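Local atomic coordinates of telomeric DNA-binding factor trf1 (Schizosaccharomyces pombe, PDB entry 6K5S), a protein that probably binds telomeric repeat DNA and contains an all-helical, dimeric domain of the telomere repeat binding factor family. Residues S8-L13 / R79-R84; D58-T61 / F65-S68; G14-I19 / M50-M55. All blocks are in the same frame, centred on the assembly; numbering follows the deposited sequence.

How the contacts relate
The three contacts tie together helices 10-24, 41-60 and 76-94 in the N-terminal part of the domain. Contacts 1 and 3 share helix 10-24: its first turn meets helix 76-94 in contact 1, and its next turns cross helix 41-60 in contact 3. Contact 2 holds the end of helix 41-60 against the loop that leads to helix 76-94, and Y60 reaches I10 and L13 of contact 1. Contact 1 is only partly buried and rests on methyl groups. Contact 3 is buried and almost wholly apolar, whereas buried contact 2 adds a hydrogen bond and a water bridge. Contacts 1 and 3 border the second subunit; contact 2 reaches it only through I59.

Contact 1: residues S8-L13 / R79-R84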
loop_
_atom_site.group_PDB
_atom_site.type_symbol
_atom_site.label_atom_id
_atom_site.label_comp_id
_atom_site.label_asym_id
_atom_site.label_seq_id
_atom_site.Cartn_x
_atom_site.Cartn_y
_atom_site.Cartn_z
ATOM N N SER A 8 9.367 -2.648 -6.889
ATOM C CA SER A 8 8.972 -1.267 -6.637
ATOM C C SER A 8 8.122 -1.114 -5.386
ATOM O O SER A 8 8.127 -0.029 -4.794
ATOM C CB SER A 8 8.247 -0.676 -7.849
ATOM O OG SER A 8 7.142 -1.449 -8.248
ATOM N N LEU A 9 7.441 -2.180 -4.937
ATOM C CA LEU A 9 6.510 -2.088 -3.818
ATOM C C LEU A 9 7.148 -2.329 -2.460
ATOM O O LEU A 9 6.423 -2.350 -1.455
ATOM C CB LEU A 9 5.355 -3.073 -4.010
ATOM C CG LEU A 9 4.386 -2.557 -5.082
ATOM C CD1 LEU A 9 3.460 -3.627 -5.538
ATOM C CD2 LEU A 9 3.591 -1.357 -4.546
ATOM N N ILE A 10 8.472 -2.523 -2.406
ATOM C CA ILE A 10 9.108 -2.833 -1.133
ATOM C C ILE A 10 8.798 -1.768 -0.080
ATOM O O ILE A 10 8.438 -2.146 1.033
ATOM C CB ILE A 10 10.614 -3.079 -1.341
ATOM C CG1 ILE A 10 10.856 -4.497 -1.900
ATOM C CG2 ILE A 10 11.384 -2.802 -0.057
ATOM C CD1 ILE A 10 10.625 -5.650 -0.923
ATOM N N PRO A 11 8.837 -0.462 -0.375
ATOM C CA PRO A 11 8.453 0.514 0.676
ATOM C C PRO A 11 7.041 0.323 1.224
ATOM O O PRO A 11 6.826 0.493 2.431
ATOM C CB PRO A 11 8.627 1.859 -0.036
ATOM C CG PRO A 11 9.747 1.604 -1.012
ATOM C CD PRO A 11 9.455 0.211 -1.536
ATOM N N THR A 12 6.077 -0.045 0.388
ATOM C CA THR A 12 4.715 -0.298 0.866
ATOM C C THR A 12 4.660 -1.561 1.723
ATOM O O THR A 12 4.094 -1.561 2.826
ATOM C CB THR A 12 3.753 -0.433 -0.329
ATOM O OG1 THR A 12 3.583 0.834 -0.990
ATOM C CG2 THR A 12 2.393 -0.954 0.135
ATOM N N LEU A 13 5.232 -2.663 1.214
ATOM C CA LEU A 13 5.343 -3.882 1.996
ATOM C C LEU A 13 5.926 -3.582 3.369
ATOM O O LEU A 13 5.381 -4.007 4.385
ATOM C CB LEU A 13 6.214 -4.917 1.261
ATOM C CG LEU A 13 6.270 -6.283 1.967
ATOM C CD1 LEU A 13 4.877 -6.902 2.054
ATOM C CD2 LEU A 13 7.209 -7.248 1.224
ATOM N N ARG A 79 15.493 -7.916 1.450
ATOM C CA ARG A 79 15.426 -9.082 2.318
ATOM C C ARG A 79 15.045 -8.690 3.738
ATOM O O ARG A 79 14.277 -9.402 4.397
ATOM C CB ARG A 79 16.750 -9.837 2.271
ATOM C CG ARG A 79 16.918 -10.547 0.935
ATOM C CD ARG A 79 18.346 -10.852 0.628
ATOM N NE ARG A 79 19.036 -11.262 1.838
ATOM C CZ ARG A 79 19.062 -12.511 2.273
ATOM N NH1 ARG A 79 19.716 -12.803 3.394
ATOM N NH2 ARG A 79 18.441 -13.465 1.575
ATOM N N SER A 80 15.528 -7.542 4.214
ATOM C CA SER A 80 15.115 -7.073 5.535
ATOM C C SER A 80 13.617 -6.796 5.570
ATOM O O SER A 80 12.939 -7.072 6.573
ATOM C CB SER A 80 15.904 -5.821 5.903
ATOM O OG SER A 80 15.396 -5.221 7.073
ATOM N N THR A 81 13.080 -6.269 4.469
ATOM C CA THR A 81 11.647 -5.993 4.390
ATOM C C THR A 81 10.832 -7.276 4.326
ATOM O O THR A 81 9.765 -7.363 4.937
ATOM C CB THR A 81 11.334 -5.121 3.173
ATOM O OG1 THR A 81 11.995 -3.869 3.325
ATOM C CG2 THR A 81 9.865 -4.861 3.060
ATOM N N THR A 82 11.284 -8.280 3.565
ATOM C CA THR A 82 10.479 -9.494 3.542
ATOM C C THR A 82 10.530 -10.199 4.889
ATOM O O THR A 82 9.540 -10.825 5.296
ATOM C CB THR A 82 10.898 -10.447 2.414
ATOM O OG1 THR A 82 12.281 -10.786 2.536
ATOM C CG2 THR A 82 10.631 -9.815 1.069
ATOM N N ARG A 83 11.639 -10.064 5.621
ATOM C CA ARG A 83 11.702 -10.670 6.955
ATOM C C ARG A 83 10.695 -10.027 7.902
ATOM O O ARG A 83 9.995 -10.728 8.649
ATOM C CB ARG A 83 13.114 -10.573 7.532
ATOM C CG ARG A 83 14.071 -11.571 6.919
ATOM C CD ARG A 83 15.391 -11.575 7.667
ATOM N NE ARG A 83 15.994 -10.255 7.765
ATOM C CZ ARG A 83 17.076 -9.884 7.085
ATOM N NH1 ARG A 83 17.656 -10.738 6.257
ATOM N NH2 ARG A 83 17.576 -8.666 7.241
ATOM N N ARG A 84 10.622 -8.688 7.881
ATOM C CA ARG A 84 9.599 -7.960 8.624
ATOM C C ARG A 84 8.204 -8.384 8.201
ATOM O O ARG A 84 7.321 -8.567 9.053
ATOM C CB ARG A 84 9.768 -6.448 8.422
ATOM C CG ARG A 84 11.076 -5.866 8.984
ATOM C CD ARG A 84 10.831 -4.737 10.007
ATOM N NE ARG A 84 12.095 -4.219 10.544
ATOM C CZ ARG A 84 12.521 -2.972 10.381
ATOM N NH1 ARG A 84 11.782 -2.098 9.706
ATOM N NH2 ARG A 84 13.689 -2.595 10.897
#
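T81 of helix 76-94 reaches out to I10 and L13 of helix 10-24, and its two branches do different work. The methyl CG2 carries most of the contact. It points at the first turn of the opposing helix, touching L13 CD2 at 4.0 Å and coming within 3.7 Å of the backbone oxygen of I10. The same T81 methyl also lies 4.1 Å from CB of L13, so it runs along the leucine side chain rather than meeting a single methyl. The chi1 of -63° sets T81 CG2 anti to the backbone N and lets OG1 turn back along its own helix, where it is hydrogen-bonded to the carbonyl oxygen of S77. This hydroxyl therefore meets the other segment only by packing, with I10 CG2 3.6 Å from T81 OG1. I10 adds a second touch through CD1, 4.1 Å from T81 CG2, so that both its branches lie against the same side of T81.

L13 also reaches the next residue of helix 76-94, its CD2 lying 4.3 Å from CG2 of T82. The hydroxyl of T82 is turned inward to its own helix, where OG1 donates to R79 O at 3.1 Å; R79 O also takes the backbone N-H of R83 and so accepts two donors from one face of its plane. Y60 of helix 41-60 packs against both I10 and L13, while L9, P11 and T12 on the other side of the segment face the second subunit. The first turn of helix 10-24 thus packs on helix 76-94, within the all-helical TRF-family domain and beside its dimer interface.

Contact 2: residues D58-T61 / F65-S68; sequences DIYT and FIYS
F65 opens the loop segment by offering its carbonyl oxygen to T61, the first residue past helix 41-60: T61 OG1 donates to F65 O at 2.7 Å. The C=O...donor angle is 142°, and the hydroxyl stands above the carbonyl plane, 37° out of it. Chi1 of -173° carries T61 OG1 anti to the backbone N, toward the loop, where it also takes the N-H of E63 in an ST turn. A valine here would probably leave the F65 carbonyl and the E63 N-H without this shared mate and the turn freer to shift. The I66 side chain meets the other segment through hydrocarbon, its CD1 3.6 Å from Y60 CB and its CG1 4.0 Å from T61 CG2, while its backbone oxygen is hydrogen-bonded to N86. Y67 adds a bridge through water 1, which accepts from Y67 N at 3.0 Å and donates to Y60 O at 3.2 Å, linking the helix end to the loop backbone a second time. The F65 ring fits against helices 76-94 and 102-113, Y67 OH is hydrogen-bonded to N108, and the Y60 side chain leans on helix 10-24, so F65 and I66 lie buried where these helices meet helix 41-60.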
loop_
_atom_site.group_PDB
_atom_site.type_symbol
_atom_site.label_atom_id
_atom_site.label_comp_id
_atom_site.label_asym_id
_atom_site.label_seq_id
_atom_site.Cartn_x
_atom_site.Cartn_y
_atom_site.Cartn_z
ATOM N N ASP A 58 -0.229 -10.534 -1.694
ATOM C CA ASP A 58 -0.513 -11.385 -2.849
ATOM C C ASP A 58 0.429 -11.098 -4.012
ATOM O O ASP A 58 0.690 -11.987 -4.831
ATOM C CB ASP A 58 -1.963 -11.208 -3.270
ATOM C CG ASP A 58 -2.914 -11.962 -2.377
ATOM O OD1 ASP A 58 -2.443 -12.823 -1.589
ATOM O OD2 ASP A 58 -4.131 -11.699 -2.475
ATOM N N ILE A 59 0.963 -9.878 -4.087
ATOM C CA ILE A 59 1.987 -9.566 -5.082
ATOM C C ILE A 59 3.269 -10.339 -4.807
ATOM O O ILE A 59 3.982 -10.728 -5.742
ATOM C CB ILE A 59 2.226 -8.043 -5.121
ATOM C CG1 ILE A 59 1.068 -7.378 -5.852
ATOM C CG2 ILE A 59 3.553 -7.699 -5.793
ATOM C CD1 ILE A 59 0.656 -6.067 -5.295
ATOM N N TYR A 60 3.576 -10.599 -3.539
ATOM C CA TYR A 60 4.837 -11.235 -3.179
ATOM C C TYR A 60 4.751 -12.738 -3.034
ATOM O O TYR A 60 5.772 -13.417 -3.185
ATOM C CB TYR A 60 5.368 -10.647 -1.865
ATOM C CG TYR A 60 5.903 -9.269 -2.085
ATOM C CD1 TYR A 60 5.055 -8.163 -2.056
ATOM C CD2 TYR A 60 7.235 -9.079 -2.399
ATOM C CE1 TYR A 60 5.531 -6.901 -2.301
ATOM C CE2 TYR A 60 7.736 -7.814 -2.645
ATOM C CZ TYR A 60 6.876 -6.728 -2.588
ATOM O OH TYR A 60 7.380 -5.486 -2.828
ATOM N N THR A 61 3.587 -13.286 -2.686
ATOM C CA THR A 61 3.516 -14.723 -2.495
ATOM C C THR A 61 2.116 -15.234 -2.811
ATOM O O THR A 61 1.116 -14.560 -2.553
ATOM C CB THR A 61 3.927 -15.122 -1.063
ATOM O OG1 THR A 61 4.007 -16.546 -0.974
ATOM C CG2 THR A 61 2.925 -14.630 -0.040
ATOM N N PHE A 65 3.681 -17.475 3.434
ATOM C CA PHE A 65 4.761 -16.544 3.727
ATOM C C PHE A 65 5.536 -16.196 2.459
ATOM O O PHE A 65 5.335 -16.782 1.382
ATOM C CB PHE A 65 5.713 -17.121 4.792
ATOM C CG PHE A 65 5.082 -17.268 6.128
ATOM C CD1 PHE A 65 5.046 -16.193 7.008
ATOM C CD2 PHE A 65 4.489 -18.472 6.502
ATOM C CE1 PHE A 65 4.434 -16.320 8.250
ATOM C CE2 PHE A 65 3.874 -18.608 7.749
ATOM C CZ PHE A 65 3.859 -17.538 8.622
ATOM N N ILE A 66 6.427 -15.219 2.605
ATOM C CA ILE A 66 7.219 -14.686 1.498
ATOM C C ILE A 66 8.617 -15.267 1.564
ATOM O O ILE A 66 9.306 -15.139 2.591
ATOM C CB ILE A 66 7.285 -13.158 1.547
ATOM C CG1 ILE A 66 5.882 -12.581 1.592
ATOM C CG2 ILE A 66 8.081 -12.598 0.329
ATOM C CD1 ILE A 66 5.890 -11.096 1.715
ATOM N N TYR A 67 9.054 -15.863 0.458
ATOM C CA TYR A 67 10.351 -16.523 0.389
ATOM C C TYR A 67 11.215 -15.691 -0.553
ATOM O O TYR A 67 11.055 -15.762 -1.773
ATOM C CB TYR A 67 10.172 -17.962 -0.065
ATOM C CG TYR A 67 9.190 -18.730 0.802
ATOM C CD1 TYR A 67 9.493 -19.034 2.117
ATOM C CD2 TYR A 67 7.955 -19.137 0.303
ATOM C CE1 TYR A 67 8.597 -19.728 2.921
ATOM C CE2 TYR A 67 7.049 -19.837 1.095
ATOM C CZ TYR A 67 7.378 -20.136 2.403
ATOM O OH TYR A 67 6.480 -20.843 3.194
ATOM N N SER A 68 12.090 -14.860 0.023
ATOM C CA SER A 68 12.737 -13.822 -0.776
ATOM C C SER A 68 13.575 -14.437 -1.885
ATOM O O SER A 68 13.566 -13.950 -3.019
ATOM C CB SER A 68 13.580 -12.889 0.111
ATOM O OG SER A 68 14.510 -13.578 0.943
HETATM O O HOH W 1 7.236 -15.973 -1.897
#

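Contact 3: residues G14-I19 / M50-M55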
loop_
_atom_site.group_PDB
_atom_site.type_symbol
_atom_site.label_atom_id
_atom_site.label_comp_id
_atom_site.label_asym_id
_atom_site.label_seq_id
_atom_site.Cartn_x
_atom_site.Cartn_y
_atom_site.Cartn_z
ATOM N N GLY A 14 7.023 -2.819 3.408
ATOM C CA GLY A 14 7.650 -2.496 4.680
ATOM C C GLY A 14 6.785 -1.625 5.575
ATOM O O GLY A 14 6.683 -1.869 6.784
ATOM N N ASN A 15 6.154 -0.592 5.003
ATOM C CA ASN A 15 5.352 0.320 5.815
ATOM C C ASN A 15 4.146 -0.403 6.426
ATOM O O ASN A 15 3.873 -0.296 7.630
ATOM C CB ASN A 15 4.909 1.485 4.937
ATOM C CG ASN A 15 4.102 2.524 5.682
ATOM O OD1 ASN A 15 4.451 2.962 6.788
ATOM N ND2 ASN A 15 3.052 2.984 5.043
ATOM N N LEU A 16 3.431 -1.166 5.615
ATOM C CA LEU A 16 2.260 -1.874 6.123
ATOM C C LEU A 16 2.663 -2.926 7.140
ATOM O O LEU A 16 1.950 -3.141 8.123
ATOM C CB LEU A 16 1.474 -2.507 4.959
ATOM C CG LEU A 16 0.899 -1.528 3.921
ATOM C CD1 LEU A 16 0.282 -2.284 2.714
ATOM C CD2 LEU A 16 -0.138 -0.644 4.564
ATOM N N SER A 17 3.798 -3.600 6.916
ATOM C CA SER A 17 4.252 -4.614 7.858
ATOM C C SER A 17 4.572 -3.977 9.195
ATOM O O SER A 17 4.208 -4.506 10.245
ATOM C CB SER A 17 5.492 -5.333 7.314
ATOM O OG SER A 17 5.225 -6.000 6.077
ATOM N N ASN A 18 5.252 -2.832 9.158
ATOM C CA ASN A 18 5.602 -2.112 10.380
ATOM C C ASN A 18 4.349 -1.688 11.149
ATOM O O ASN A 18 4.284 -1.826 12.375
ATOM C CB ASN A 18 6.463 -0.896 10.029
ATOM C CG ASN A 18 7.900 -1.269 9.566
ATOM O OD1 ASN A 18 8.424 -2.339 9.871
ATOM N ND2 ASN A 18 8.547 -0.341 8.876
ATOM N N ILE A 19 3.346 -1.176 10.453
ATOM C CA ILE A 19 2.124 -0.763 11.138
ATOM C C ILE A 19 1.459 -1.968 11.806
ATOM O O ILE A 19 1.038 -1.910 12.968
ATOM C CB ILE A 19 1.181 -0.050 10.155
ATOM C CG1 ILE A 19 1.797 1.290 9.721
ATOM C CG2 ILE A 19 -0.193 0.122 10.763
ATOM C CD1 ILE A 19 1.093 1.942 8.514
ATOM N N MET A 50 -5.098 -3.759 7.010
ATOM C CA MET A 50 -5.066 -5.188 6.679
ATOM C C MET A 50 -5.522 -5.454 5.254
ATOM O O MET A 50 -4.997 -6.359 4.588
ATOM C CB MET A 50 -5.920 -6.004 7.650
ATOM C CG MET A 50 -5.222 -6.247 8.993
ATOM S SD MET A 50 -3.605 -7.094 8.975
ATOM C CE MET A 50 -3.937 -8.460 7.865
ATOM N N ASN A 51 -6.515 -4.697 4.774
ATOM C CA ASN A 51 -6.974 -4.870 3.397
ATOM C C ASN A 51 -5.890 -4.492 2.399
ATOM O O ASN A 51 -5.723 -5.156 1.366
ATOM C CB ASN A 51 -8.230 -4.038 3.143
ATOM C CG ASN A 51 -9.464 -4.640 3.796
ATOM O OD1 ASN A 51 -9.459 -5.807 4.190
ATOM N ND2 ASN A 51 -10.528 -3.849 3.902
ATOM N N MET A 52 -5.146 -3.422 2.677
ATOM C CA MET A 52 -4.031 -3.095 1.794
ATOM C C MET A 52 -2.940 -4.149 1.919
ATOM O O MET A 52 -2.331 -4.535 0.913
ATOM C CB MET A 52 -3.482 -1.695 2.092
ATOM C CG MET A 52 -4.310 -0.516 1.454
ATOM S SD MET A 52 -3.698 1.138 1.944
ATOM C CE MET A 52 -3.916 0.991 3.684
ATOM N N PHE A 53 -2.711 -4.651 3.134
ATOM C CA PHE A 53 -1.649 -5.629 3.336
ATOM C C PHE A 53 -1.952 -6.919 2.582
ATOM O O PHE A 53 -1.092 -7.458 1.886
ATOM C CB PHE A 53 -1.440 -5.909 4.818
ATOM C CG PHE A 53 -0.243 -6.787 5.107
ATOM C CD1 PHE A 53 1.047 -6.332 4.842
ATOM C CD2 PHE A 53 -0.403 -8.057 5.632
ATOM C CE1 PHE A 53 2.149 -7.135 5.114
ATOM C CE2 PHE A 53 0.683 -8.863 5.891
ATOM C CZ PHE A 53 1.972 -8.395 5.630
ATOM N N ARG A 54 -3.195 -7.394 2.669
ATOM C CA ARG A 54 -3.590 -8.568 1.901
ATOM C C ARG A 54 -3.321 -8.391 0.404
ATOM O O ARG A 54 -2.837 -9.317 -0.259
ATOM C CB ARG A 54 -5.065 -8.878 2.156
ATOM C CG ARG A 54 -5.332 -9.684 3.400
ATOM C CD ARG A 54 -6.863 -9.879 3.654
ATOM N NE ARG A 54 -7.113 -9.919 5.089
ATOM C CZ ARG A 54 -7.804 -9.023 5.800
ATOM N NH1 ARG A 54 -8.404 -7.984 5.222
ATOM N NH2 ARG A 54 -7.914 -9.192 7.111
ATOM N N MET A 55 -3.613 -7.211 -0.145
ATOM C CA MET A 55 -3.360 -6.974 -1.566
ATOM C C MET A 55 -1.869 -6.994 -1.875
ATOM O O MET A 55 -1.449 -7.597 -2.867
ATOM C CB MET A 55 -3.958 -5.634 -2.023
ATOM C CG MET A 55 -5.485 -5.521 -1.986
ATOM S SD MET A 55 -5.939 -4.022 -2.897
ATOM C CE MET A 55 -5.000 -4.399 -4.385
#
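S17 OG sits 3.4 Å from F53 CE1, a packing touch between a hydroxyl and the ring, while its hydrogen bond goes to the carbonyl oxygen of L13 one turn back on its own helix. That bond keeps the hydroxyl turned along helix 10-24 in a buried spot. F53 comes up beside it because chi1 of -173° puts CG anti to the backbone N and swings the ring toward the opposing helix, its CD1 reaching 3.9 Å from L16 CB. L16 has the most area buried here. Its CD1 presses on the backbone of helix 41-60 rather than on a side-chain end, lying 3.8 Å from both M52 C and F53 N, and M52 CB is 3.9 Å from the same methyl. The axes of segments 14-19 and 50-55 approach to 9.9 Å and their directions differ by 134°, an inclined antiparallel crossing. S17 touches A85 and A88 and F53 touches I89, so helix 76-94 closes one side; L16 also meets L9 of the second subunit. Such a crossing of helices 10-24 and 41-60 against a partner chain is consistent with the dimeric helical domain of telomere repeat binding factors.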